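Local coordinates for protein flavin-dependent thymidylate synthase (Thermus thermophilus, PDB 6J61) that probably catalyses the reductive methylation of dUMP to dTMP, with methylenetetrahydrofolate as methyl donor and NADPH and reduced FAD as reductants, at residues A[15-20]-A[201-206]; A[59-64]-A[176-181]. One frame throughout, in Å; residues are numbered along the deposited sequence.

Overall arrangement
The centres of contacts 1 and 2 lie about 13 Å apart, and the chain visits the four segments in the order 15-20, 59-64, 176-181, 201-206, so contact 1 encloses contact 2 along the sequence. Contact 1 sets helix 191-207 against strand 13-21 of the antiparallel sheet; contact 2 joins the loop before strand 65-73, the sheet neighbour of 13-21, to helix 174-184. The two helices are consecutive and meet directly, with Val204 CG2 3.7 Å from Leu177 CD2. Helix 191-207 thus packs on both the sheet and the helix that carries Asn176 and His179, linking the apolar core to the FAD sites of the tetramer.

Contact 1. Residues A[15-20]-A[201-206]; sequences VRLVDQ and AEIVKE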
ATOM      1  N   VAL A  15      -0.432 -25.218   6.326  1.00 35.77           N
ATOM      2  CA  VAL A  15       0.030 -24.231   5.369  1.00 36.43           C
ATOM      3  C   VAL A  15       0.232 -25.022   4.085  1.00 37.45           C
ATOM      4  O   VAL A  15       0.950 -26.026   4.078  1.00 38.68           O
ATOM      5  CB  VAL A  15       1.373 -23.590   5.810  1.00 37.65           C
ATOM      6  CG1 VAL A  15       1.923 -22.716   4.700  1.00 40.05           C
ATOM      7  CG2 VAL A  15       1.170 -22.750   7.058  1.00 36.67           C
ATOM      8  N   ARG A  16      -0.417 -24.584   3.008  1.00 38.17           N
ATOM      9  CA  ARG A  16      -0.325 -25.256   1.710  1.00 39.25           C
ATOM     10  C   ARG A  16       0.018 -24.267   0.585  1.00 37.44           C
ATOM     11  O   ARG A  16      -0.629 -23.234   0.440  1.00 39.12           O
ATOM     12  CB  ARG A  16      -1.667 -25.968   1.415  1.00 42.46           C
ATOM     13  CG  ARG A  16      -1.820 -26.564   0.004  1.00 44.16           C
ATOM     14  CD  ARG A  16      -3.038 -27.505  -0.097  1.00 44.33           C
ATOM     15  NE  ARG A  16      -4.304 -26.794  -0.280  1.00 45.98           N
ATOM     16  CZ  ARG A  16      -4.679 -26.219  -1.423  1.00 47.20           C
ATOM     17  NH1 ARG A  16      -3.891 -26.272  -2.489  1.00 47.01           N
ATOM     18  NH2 ARG A  16      -5.836 -25.578  -1.506  1.00 45.65           N
ATOM     19  N   LEU A  17       1.040 -24.569  -0.205  1.00 35.62           N
ATOM     20  CA  LEU A  17       1.403 -23.676  -1.305  1.00 35.01           C
ATOM     21  C   LEU A  17       0.416 -23.863  -2.457  1.00 36.26           C
ATOM     22  O   LEU A  17       0.413 -24.896  -3.114  1.00 37.53           O
ATOM     23  CB  LEU A  17       2.822 -23.962  -1.806  1.00 30.49           C
ATOM     24  CG  LEU A  17       3.225 -23.089  -3.003  1.00 28.47           C
ATOM     25  CD1 LEU A  17       3.330 -21.651  -2.545  1.00 27.08           C
ATOM     26  CD2 LEU A  17       4.548 -23.546  -3.599  1.00 25.49           C
ATOM     27  N   VAL A  18      -0.421 -22.865  -2.707  1.00 37.00           N
ATOM     28  CA  VAL A  18      -1.395 -22.979  -3.778  1.00 37.04           C
ATOM     29  C   VAL A  18      -0.749 -22.686  -5.127  1.00 38.96           C
ATOM     30  O   VAL A  18      -0.836 -23.514  -6.039  1.00 40.82           O
ATOM     31  CB  VAL A  18      -2.611 -22.064  -3.501  1.00 36.24           C
ATOM     32  CG1 VAL A  18      -3.576 -22.066  -4.668  1.00 33.59           C
ATOM     33  CG2 VAL A  18      -3.324 -22.567  -2.254  1.00 34.41           C
ATOM     34  N   ASP A  19      -0.087 -21.537  -5.265  1.00 38.32           N
ATOM     35  CA  ASP A  19       0.589 -21.214  -6.527  1.00 36.44           C
ATOM     36  C   ASP A  19       1.873 -20.441  -6.262  1.00 36.58           C
ATOM     37  O   ASP A  19       2.146 -20.045  -5.127  1.00 36.64           O
ATOM     38  CB  ASP A  19      -0.316 -20.395  -7.451  1.00 36.40           C
ATOM     39  CG  ASP A  19       0.112 -20.477  -8.916  1.00 38.24           C
ATOM     40  OD1 ASP A  19       1.119 -21.159  -9.208  1.00 39.83           O
ATOM     41  OD2 ASP A  19      -0.558 -19.867  -9.786  1.00 38.07           O
ATOM     42  N   GLN A  20       2.661 -20.226  -7.311  1.00 35.47           N
ATOM     43  CA  GLN A  20       3.911 -19.510  -7.183  1.00 34.64           C
ATOM     44  C   GLN A  20       4.290 -18.900  -8.523  1.00 36.26           C
ATOM     45  O   GLN A  20       4.262 -19.582  -9.539  1.00 38.93           O
ATOM     46  CB  GLN A  20       5.010 -20.471  -6.722  1.00 34.58           C
ATOM     47  CG  GLN A  20       6.303 -19.803  -6.292  1.00 34.26           C
ATOM     48  CD  GLN A  20       7.491 -20.758  -6.239  1.00 36.40           C
ATOM     49  OE1 GLN A  20       7.406 -21.864  -5.692  1.00 36.33           O
ATOM     50  NE2 GLN A  20       8.620 -20.321  -6.798  1.00 35.88           N
ATOM     51  N   ALA A 201       8.548 -20.588   5.980  1.00 38.60           N
ATOM     52  CA  ALA A 201       9.978 -20.457   5.745  1.00 38.79           C
ATOM     53  C   ALA A 201      10.483 -21.716   5.041  1.00 38.94           C
ATOM     54  O   ALA A 201      11.244 -21.648   4.064  1.00 38.59           O
ATOM     55  CB  ALA A 201      10.699 -20.262   7.070  1.00 38.27           C
ATOM     56  N   GLU A 202      10.045 -22.867   5.531  1.00 37.80           N
ATOM     57  CA  GLU A 202      10.458 -24.124   4.934  1.00 41.29           C
ATOM     58  C   GLU A 202      10.089 -24.174   3.451  1.00 41.61           C
ATOM     59  O   GLU A 202      10.912 -24.531   2.607  1.00 43.51           O
ATOM     60  CB  GLU A 202       9.808 -25.296   5.663  1.00 42.69           C
ATOM     61  CG  GLU A 202      10.642 -26.549   5.626  1.00 48.78           C
ATOM     62  CD  GLU A 202      11.994 -26.358   6.295  1.00 52.22           C
ATOM     63  OE1 GLU A 202      12.021 -26.080   7.518  1.00 51.68           O
ATOM     64  OE2 GLU A 202      13.026 -26.479   5.592  1.00 54.31           O
ATOM     65  N   ILE A 203       8.856 -23.801   3.128  1.00 40.54           N
ATOM     66  CA  ILE A 203       8.427 -23.836   1.741  1.00 39.67           C
ATOM     67  C   ILE A 203       9.224 -22.870   0.886  1.00 40.95           C
ATOM     68  O   ILE A 203       9.583 -23.191  -0.239  1.00 42.68           O
ATOM     69  CB  ILE A 203       6.926 -23.510   1.597  1.00 37.74           C
ATOM     70  CG1 ILE A 203       6.100 -24.509   2.394  1.00 35.12           C
ATOM     71  CG2 ILE A 203       6.512 -23.589   0.141  1.00 34.45           C
ATOM     72  CD1 ILE A 203       4.633 -24.180   2.407  1.00 38.55           C
ATOM     73  N   VAL A 204       9.513 -21.688   1.416  1.00 40.49           N
ATOM     74  CA  VAL A 204      10.266 -20.702   0.651  1.00 40.35           C
ATOM     75  C   VAL A 204      11.713 -21.158   0.439  1.00 39.87           C
ATOM     76  O   VAL A 204      12.273 -20.997  -0.650  1.00 37.90           O
ATOM     77  CB  VAL A 204      10.214 -19.305   1.346  1.00 40.62           C
ATOM     78  CG1 VAL A 204      11.127 -18.313   0.647  1.00 40.81           C
ATOM     79  CG2 VAL A 204       8.790 -18.777   1.313  1.00 39.72           C
ATOM     80  N   LYS A 205      12.307 -21.747   1.473  1.00 40.33           N
ATOM     81  CA  LYS A 205      13.680 -22.233   1.382  1.00 41.83           C
ATOM     82  C   LYS A 205      13.858 -23.223   0.224  1.00 41.95           C
ATOM     83  O   LYS A 205      14.845 -23.156  -0.507  1.00 42.11           O
ATOM     84  CB  LYS A 205      14.092 -22.885   2.696  1.00 42.05           C
ATOM     85  CG  LYS A 205      15.523 -23.366   2.720  1.00 45.79           C
ATOM     86  CD  LYS A 205      15.877 -23.925   4.099  1.00 50.33           C
ATOM     87  CE  LYS A 205      17.315 -24.442   4.160  1.00 51.78           C
ATOM     88  NZ  LYS A 205      17.699 -24.870   5.544  1.00 54.56           N
ATOM     89  N   GLU A 206      12.905 -24.131   0.046  1.00 41.69           N
ATOM     90  CA  GLU A 206      12.991 -25.090  -1.053  1.00 42.83           C
ATOM     91  C   GLU A 206      12.710 -24.462  -2.421  1.00 40.97           C
ATOM     92  O   GLU A 206      13.360 -24.807  -3.401  1.00 39.84           O
ATOM     93  CB  GLU A 206      12.022 -26.257  -0.833  1.00 46.39           C
ATOM     94  CG  GLU A 206      12.661 -27.518  -0.221  1.00 53.18           C
ATOM     95  CD  GLU A 206      13.501 -28.325  -1.222  1.00 55.35           C
ATOM     96  OE1 GLU A 206      12.928 -28.861  -2.199  1.00 58.17           O
ATOM     97  OE2 GLU A 206      14.733 -28.429  -1.030  1.00 55.86           O
TER
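Leu17 and Ile203 mark the closest backbone approach, their CA atoms 7.7 Å apart, where strand 13-21 runs past helix 191-207. The contact is small, 133 Å² summed over both sides, and Ile203 supplies all of the helical half, 74 Å²; on the strand Leu17 contributes 35 Å² and Val15 23 Å². Ile203 forks over the strand. Its CG1 stands beside the backbone N (chi1 -59°), and the chain then runs extended to CD1 (chi2 175°), which reaches Val15 CG1 at 3.8 Å; these two side chains cross obliquely. Val15 offers this one methyl to the isoleucine, since its torsion sets CG1 anti to the backbone N (chi1 172°) and keeps CG2 farther off. The other branch of the isoleucine, CG2, faces Leu17, with Leu17 CB as the nearest atom at 4.2 Å and the methyl CD2 at almost the same separation. The isoleucine therefore spans two strand positions that point to the same face of the sheet.

That face is covered by the helix of its own chain, whereas on the other Arg16 packs on Ser34 of the second subunit. A classic beta bulge, in which Val18 and Asp19 both face Lys67 of strand 65-73, shifts the alternation and turns Gln20 toward the helix.

Between Val15, Leu17 and Ile203 only aliphatic carbons meet; Ile7 of strand 6-9 also packs on Ile203, and Phe68 of strand 65-73 on Val15. With no directional bond joining the two segments, their spacing here rests on apolar shape and burial, while the bond between Gln20 OE1 and Arg207 NE supplies a polar tie just beyond the end of segment 201-206.

Contact 2. Residues A[59-64]-A[176-181]; sequences SPFEMV and NLFHFL. With FAD (flavin-adenine dinucleotide), chain E.
Phe61 and Phe178 make the apolar part of the contact: Phe61 CD2 comes to 4.2 Å from Phe178 CE2, arriving at the edge of the Phe178 ring near its plane. A turn presents Phe61 and Glu62, with Glu62 N bonded to Ser59 O at 2.9 Å.

The polar part is organised around FAD. Asn176 ND2 donates to adenine N3A at 3.0 Å, bent to 137° at the hydrogen, and also bonds to Asp173 OD2, which helps fix the amide's rotation. Its OD1 accepts from the ribose hydroxyl O2B; this bond is very short as modelled and its exact length doubtful. The pocket is one of four ThyX flavin sites, each built from three subunits of the homotetramer; helix 174-184 serves two of them, since His179 NE2 bonds to a phosphate of another FAD.

Charge enters through Glu62, which runs extended beyond CG (chi2 175°) and so carries its carboxylate to the adenine, OE2 lying 3.0 Å from C2A. There Glu62 OE2 and Asn176 ND2 approach to 4.4 Å, side by side at the base. The same oxygen is held by Ser87 OG of the second subunit and by a salt bridge to Arg84 of the third subunit. Toward the flavin end, Ser59 N donates a weak 3.4 Å bond to ribityl O2'.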
ATOM      1  N   SER A  59      12.982  -4.078  -5.258  1.00 41.63           N
ATOM      2  CA  SER A  59      12.069  -4.282  -6.385  1.00 41.02           C
ATOM      3  C   SER A  59      12.138  -5.658  -7.052  1.00 39.73           C
ATOM      4  O   SER A  59      11.103  -6.282  -7.310  1.00 39.29           O
ATOM      5  CB  SER A  59      12.289  -3.207  -7.452  1.00 42.13           C
ATOM      6  OG  SER A  59      11.431  -2.101  -7.247  1.00 46.27           O
ATOM      7  N   PRO A  60      13.355  -6.144  -7.354  1.00 37.00           N
ATOM      8  CA  PRO A  60      13.519  -7.454  -7.996  1.00 35.86           C
ATOM      9  C   PRO A  60      12.855  -8.586  -7.235  1.00 36.24           C
ATOM     10  O   PRO A  60      12.267  -9.495  -7.843  1.00 35.11           O
ATOM     11  CB  PRO A  60      15.030  -7.609  -8.074  1.00 35.40           C
ATOM     12  CG  PRO A  60      15.472  -6.189  -8.319  1.00 37.69           C
ATOM     13  CD  PRO A  60      14.637  -5.423  -7.304  1.00 35.93           C
ATOM     14  N   PHE A  61      12.936  -8.521  -5.906  1.00 35.06           N
ATOM     15  CA  PHE A  61      12.339  -9.539  -5.057  1.00 33.13           C
ATOM     16  C   PHE A  61      10.811  -9.489  -5.040  1.00 33.12           C
ATOM     17  O   PHE A  61      10.151 -10.442  -4.629  1.00 33.52           O
ATOM     18  CB  PHE A  61      12.890  -9.421  -3.636  1.00 31.78           C
ATOM     19  CG  PHE A  61      14.362  -9.714  -3.539  1.00 31.52           C
ATOM     20  CD1 PHE A  61      15.303  -8.729  -3.822  1.00 30.68           C
ATOM     21  CD2 PHE A  61      14.810 -10.989  -3.200  1.00 30.66           C
ATOM     22  CE1 PHE A  61      16.671  -9.013  -3.767  1.00 32.07           C
ATOM     23  CE2 PHE A  61      16.171 -11.281  -3.143  1.00 30.75           C
ATOM     24  CZ  PHE A  61      17.101 -10.294  -3.427  1.00 31.01           C
ATOM     25  N   GLU A  62      10.241  -8.380  -5.483  1.00 33.27           N
ATOM     26  CA  GLU A  62       8.791  -8.276  -5.515  1.00 35.63           C
ATOM     27  C   GLU A  62       8.231  -8.943  -6.768  1.00 35.82           C
ATOM     28  O   GLU A  62       7.006  -9.075  -6.901  1.00 36.26           O
ATOM     29  CB  GLU A  62       8.354  -6.817  -5.491  1.00 37.60           C
ATOM     30  CG  GLU A  62       8.075  -6.272  -4.116  1.00 41.07           C
ATOM     31  CD  GLU A  62       7.755  -4.794  -4.163  1.00 42.86           C
ATOM     32  OE1 GLU A  62       8.695  -3.991  -4.249  1.00 45.58           O
ATOM     33  OE2 GLU A  62       6.562  -4.431  -4.135  1.00 46.13           O
ATOM     34  N   MET A  63       9.120  -9.359  -7.678  1.00 32.58           N
ATOM     35  CA  MET A  63       8.689 -10.005  -8.908  1.00 32.98           C
ATOM     36  C   MET A  63       8.383 -11.477  -8.710  1.00 34.20           C
ATOM     37  O   MET A  63       8.017 -12.169  -9.657  1.00 38.33           O
ATOM     38  CB  MET A  63       9.726  -9.840 -10.019  1.00 32.83           C
ATOM     39  CG  MET A  63       9.903  -8.405 -10.511  1.00 33.23           C
ATOM     40  SD  MET A  63       8.331  -7.570 -10.771  1.00 37.03           S
ATOM     41  CE  MET A  63       8.826  -5.894 -11.154  1.00 30.62           C
ATOM     42  N   VAL A  64       8.537 -11.952  -7.478  1.00 32.44           N
ATOM     43  CA  VAL A  64       8.255 -13.339  -7.126  1.00 29.99           C
ATOM     44  C   VAL A  64       7.061 -13.323  -6.172  1.00 31.21           C
ATOM     45  O   VAL A  64       7.041 -12.541  -5.224  1.00 32.18           O
ATOM     46  CB  VAL A  64       9.476 -13.985  -6.439  1.00 29.11           C
ATOM     47  CG1 VAL A  64       9.090 -15.321  -5.807  1.00 25.81           C
ATOM     48  CG2 VAL A  64      10.598 -14.173  -7.460  1.00 26.38           C
ATOM     49  N   ASN A 176       7.973  -8.841   0.688  1.00 32.87           N
ATOM     50  CA  ASN A 176       7.119  -8.668   1.854  1.00 32.62           C
ATOM     51  C   ASN A 176       6.938  -9.949   2.655  1.00 33.76           C
ATOM     52  O   ASN A 176       6.594  -9.915   3.838  1.00 34.27           O
ATOM     53  CB  ASN A 176       5.767  -8.097   1.425  1.00 31.09           C
ATOM     54  CG  ASN A 176       5.860  -6.626   1.081  1.00 31.05           C
ATOM     55  OD1 ASN A 176       6.101  -5.805   1.952  1.00 31.23           O
ATOM     56  ND2 ASN A 176       5.699  -6.291  -0.195  1.00 30.51           N
ATOM     57  N   LEU A 177       7.172 -11.087   2.017  1.00 33.32           N
ATOM     58  CA  LEU A 177       7.046 -12.343   2.722  1.00 31.62           C
ATOM     59  C   LEU A 177       8.278 -12.468   3.612  1.00 30.13           C
ATOM     60  O   LEU A 177       8.189 -12.965   4.722  1.00 30.62           O
ATOM     61  CB  LEU A 177       6.947 -13.503   1.722  1.00 32.99           C
ATOM     62  CG  LEU A 177       6.755 -14.927   2.257  1.00 33.05           C
ATOM     63  CD1 LEU A 177       5.586 -14.978   3.229  1.00 34.10           C
ATOM     64  CD2 LEU A 177       6.534 -15.873   1.091  1.00 34.87           C
ATOM     65  N   PHE A 178       9.428 -12.006   3.130  1.00 30.42           N
ATOM     66  CA  PHE A 178      10.652 -12.057   3.936  1.00 31.04           C
ATOM     67  C   PHE A 178      10.473 -11.170   5.165  1.00 32.25           C
ATOM     68  O   PHE A 178      10.913 -11.506   6.271  1.00 31.46           O
ATOM     69  CB  PHE A 178      11.866 -11.560   3.140  1.00 29.21           C
ATOM     70  CG  PHE A 178      12.491 -12.606   2.252  1.00 26.58           C
ATOM     71  CD1 PHE A 178      12.613 -13.914   2.678  1.00 23.41           C
ATOM     72  CD2 PHE A 178      12.998 -12.261   1.002  1.00 26.61           C
ATOM     73  CE1 PHE A 178      13.231 -14.873   1.872  1.00 25.85           C
ATOM     74  CE2 PHE A 178      13.618 -13.207   0.194  1.00 25.88           C
ATOM     75  CZ  PHE A 178      13.736 -14.518   0.631  1.00 22.85           C
ATOM     76  N   HIS A 179       9.833 -10.025   4.951  1.00 33.19           N
ATOM     77  CA  HIS A 179       9.549  -9.084   6.020  1.00 34.62           C
ATOM     78  C   HIS A 179       8.718  -9.824   7.076  1.00 34.05           C
ATOM     79  O   HIS A 179       9.027  -9.801   8.268  1.00 33.01           O
ATOM     80  CB  HIS A 179       8.757  -7.905   5.458  1.00 36.90           C
ATOM     81  CG  HIS A 179       8.439  -6.847   6.468  1.00 42.71           C
ATOM     82  ND1 HIS A 179       9.394  -5.994   6.980  1.00 44.91           N
ATOM     83  CD2 HIS A 179       7.268  -6.488   7.045  1.00 44.61           C
ATOM     84  CE1 HIS A 179       8.824  -5.155   7.826  1.00 44.45           C
ATOM     85  NE2 HIS A 179       7.534  -5.432   7.884  1.00 45.28           N
ATOM     86  N   PHE A 180       7.665 -10.488   6.613  1.00 33.94           N
ATOM     87  CA  PHE A 180       6.759 -11.255   7.467  1.00 33.21           C
ATOM     88  C   PHE A 180       7.519 -12.290   8.293  1.00 33.17           C
ATOM     89  O   PHE A 180       7.298 -12.443   9.501  1.00 34.29           O
ATOM     90  CB  PHE A 180       5.711 -11.963   6.594  1.00 33.47           C
ATOM     91  CG  PHE A 180       4.836 -12.924   7.347  1.00 33.36           C
ATOM     92  CD1 PHE A 180       3.840 -12.463   8.190  1.00 33.58           C
ATOM     93  CD2 PHE A 180       5.021 -14.288   7.221  1.00 32.78           C
ATOM     94  CE1 PHE A 180       3.040 -13.345   8.896  1.00 34.61           C
ATOM     95  CE2 PHE A 180       4.227 -15.175   7.924  1.00 34.64           C
ATOM     96  CZ  PHE A 180       3.232 -14.699   8.764  1.00 33.96           C
ATOM     97  N   LEU A 181       8.411 -13.004   7.626  1.00 32.31           N
ATOM     98  CA  LEU A 181       9.198 -14.034   8.268  1.00 31.99           C
ATOM     99  C   LEU A 181      10.151 -13.479   9.312  1.00 33.33           C
ATOM    100  O   LEU A 181      10.290 -14.056  10.384  1.00 34.43           O
ATOM    101  CB  LEU A 181       9.959 -14.811   7.209  1.00 31.81           C
ATOM    102  CG  LEU A 181       9.060 -15.637   6.291  1.00 31.52           C
ATOM    103  CD1 LEU A 181       9.902 -16.293   5.189  1.00 34.13           C
ATOM    104  CD2 LEU A 181       8.350 -16.687   7.114  1.00 30.91           C
TER
HETATM  105  PA  FAD E 301       8.137   2.276  -0.471  1.00 56.57           P
HETATM  106  O1A FAD E 301       7.813   2.393  -1.915  1.00 55.94           O
HETATM  107  O2A FAD E 301       7.642   3.615   0.295  1.00 56.07           O
HETATM  108  O5B FAD E 301       7.370   1.001   0.114  1.00 58.54           O
HETATM  109  C5B FAD E 301       7.818   0.759   1.446  1.00 60.87           C
HETATM  110  C4B FAD E 301       7.416  -0.666   1.826  1.00 62.55           C
HETATM  111  O4B FAD E 301       5.973  -0.803   1.760  1.00 63.44           O
HETATM  112  C3B FAD E 301       8.002  -1.673   0.852  1.00 62.09           C
HETATM  113  O3B FAD E 301       9.290  -2.137   1.250  1.00 59.99           O
HETATM  114  C2B FAD E 301       6.951  -2.772   0.823  1.00 63.90           C
HETATM  115  O2B FAD E 301       7.186  -3.694   1.890  1.00 64.86           O
HETATM  116  C1B FAD E 301       5.618  -1.990   0.984  1.00 65.88           C
HETATM  117  N9A FAD E 301       4.995  -1.600  -0.316  1.00 68.81           N
HETATM  118  C8A FAD E 301       4.750  -0.321  -0.760  1.00 69.13           C
HETATM  119  N7A FAD E 301       4.190  -0.337  -1.930  1.00 70.11           N
HETATM  120  C5A FAD E 301       4.027  -1.614  -2.331  1.00 72.42           C
HETATM  121  C6A FAD E 301       3.483  -2.240  -3.486  1.00 74.06           C
HETATM  122  N6A FAD E 301       2.968  -1.470  -4.516  1.00 74.31           N
HETATM  123  N1A FAD E 301       3.481  -3.602  -3.558  1.00 75.13           N
HETATM  124  C2A FAD E 301       3.978  -4.360  -2.565  1.00 74.41           C
HETATM  125  N3A FAD E 301       4.498  -3.806  -1.460  1.00 73.38           N
HETATM  126  C4A FAD E 301       4.543  -2.454  -1.302  1.00 71.83           C
HETATM  127  N1  FAD E 301      14.686   0.890  -8.556  1.00 65.27           N
HETATM  128  C2  FAD E 301      14.603   0.666  -9.874  1.00 65.80           C
HETATM  129  O2  FAD E 301      13.511   0.790 -10.419  1.00 63.34           O
HETATM  130  N3  FAD E 301      15.675   0.308 -10.633  1.00 66.61           N
HETATM  131  C4  FAD E 301      16.934   0.145 -10.092  1.00 65.40           C
HETATM  132  O4  FAD E 301      17.882  -0.176 -10.787  1.00 64.95           O
HETATM  133  C4X FAD E 301      17.085   0.376  -8.624  1.00 65.32           C
HETATM  134  N5  FAD E 301      18.243   0.245  -7.981  1.00 65.27           N
HETATM  135  C5X FAD E 301      18.354   0.461  -6.641  1.00 65.77           C
HETATM  136  C6  FAD E 301      19.627   0.303  -5.993  1.00 67.40           C
HETATM  137  C7  FAD E 301      19.756   0.522  -4.624  1.00 66.49           C
HETATM  138  C7M FAD E 301      21.120   0.343  -3.990  1.00 65.37           C
HETATM  139  C8  FAD E 301      18.619   0.910  -3.838  1.00 65.80           C
HETATM  140  C8M FAD E 301      18.746   1.151  -2.347  1.00 65.51           C
HETATM  141  C9  FAD E 301      17.359   1.074  -4.445  1.00 65.16           C
HETATM  142  C9A FAD E 301      17.195   0.853  -5.854  1.00 65.17           C
HETATM  143  N10 FAD E 301      15.929   1.006  -6.508  1.00 65.50           N
HETATM  144  C10 FAD E 301      15.844   0.773  -7.879  1.00 65.28           C
HETATM  145  C1' FAD E 301      14.710   1.412  -5.785  1.00 62.99           C
HETATM  146  C2' FAD E 301      14.010   0.246  -5.069  1.00 62.11           C
HETATM  147  O2' FAD E 301      13.862  -0.869  -5.951  1.00 61.16           O
HETATM  148  C3' FAD E 301      12.629   0.721  -4.541  1.00 61.34           C
HETATM  149  O3' FAD E 301      11.746   1.031  -5.630  1.00 61.00           O
HETATM  150  C4' FAD E 301      12.772   1.973  -3.633  1.00 60.03           C
HETATM  151  O4' FAD E 301      13.978   1.898  -2.850  1.00 59.63           O
HETATM  152  C5' FAD E 301      11.578   2.063  -2.694  1.00 59.59           C
HETATM  153  O5' FAD E 301      11.807   1.170  -1.604  1.00 57.78           O
HETATM  154  P   FAD E 301      10.406   0.787  -0.945  1.00 55.43           P
HETATM  155  O1P FAD E 301       9.510   0.204  -1.982  1.00 58.55           O
HETATM  156  O2P FAD E 301      10.689  -0.288   0.209  1.00 59.23           O
HETATM  157  O3P FAD E 301       9.762   2.138  -0.256  1.00 57.58           O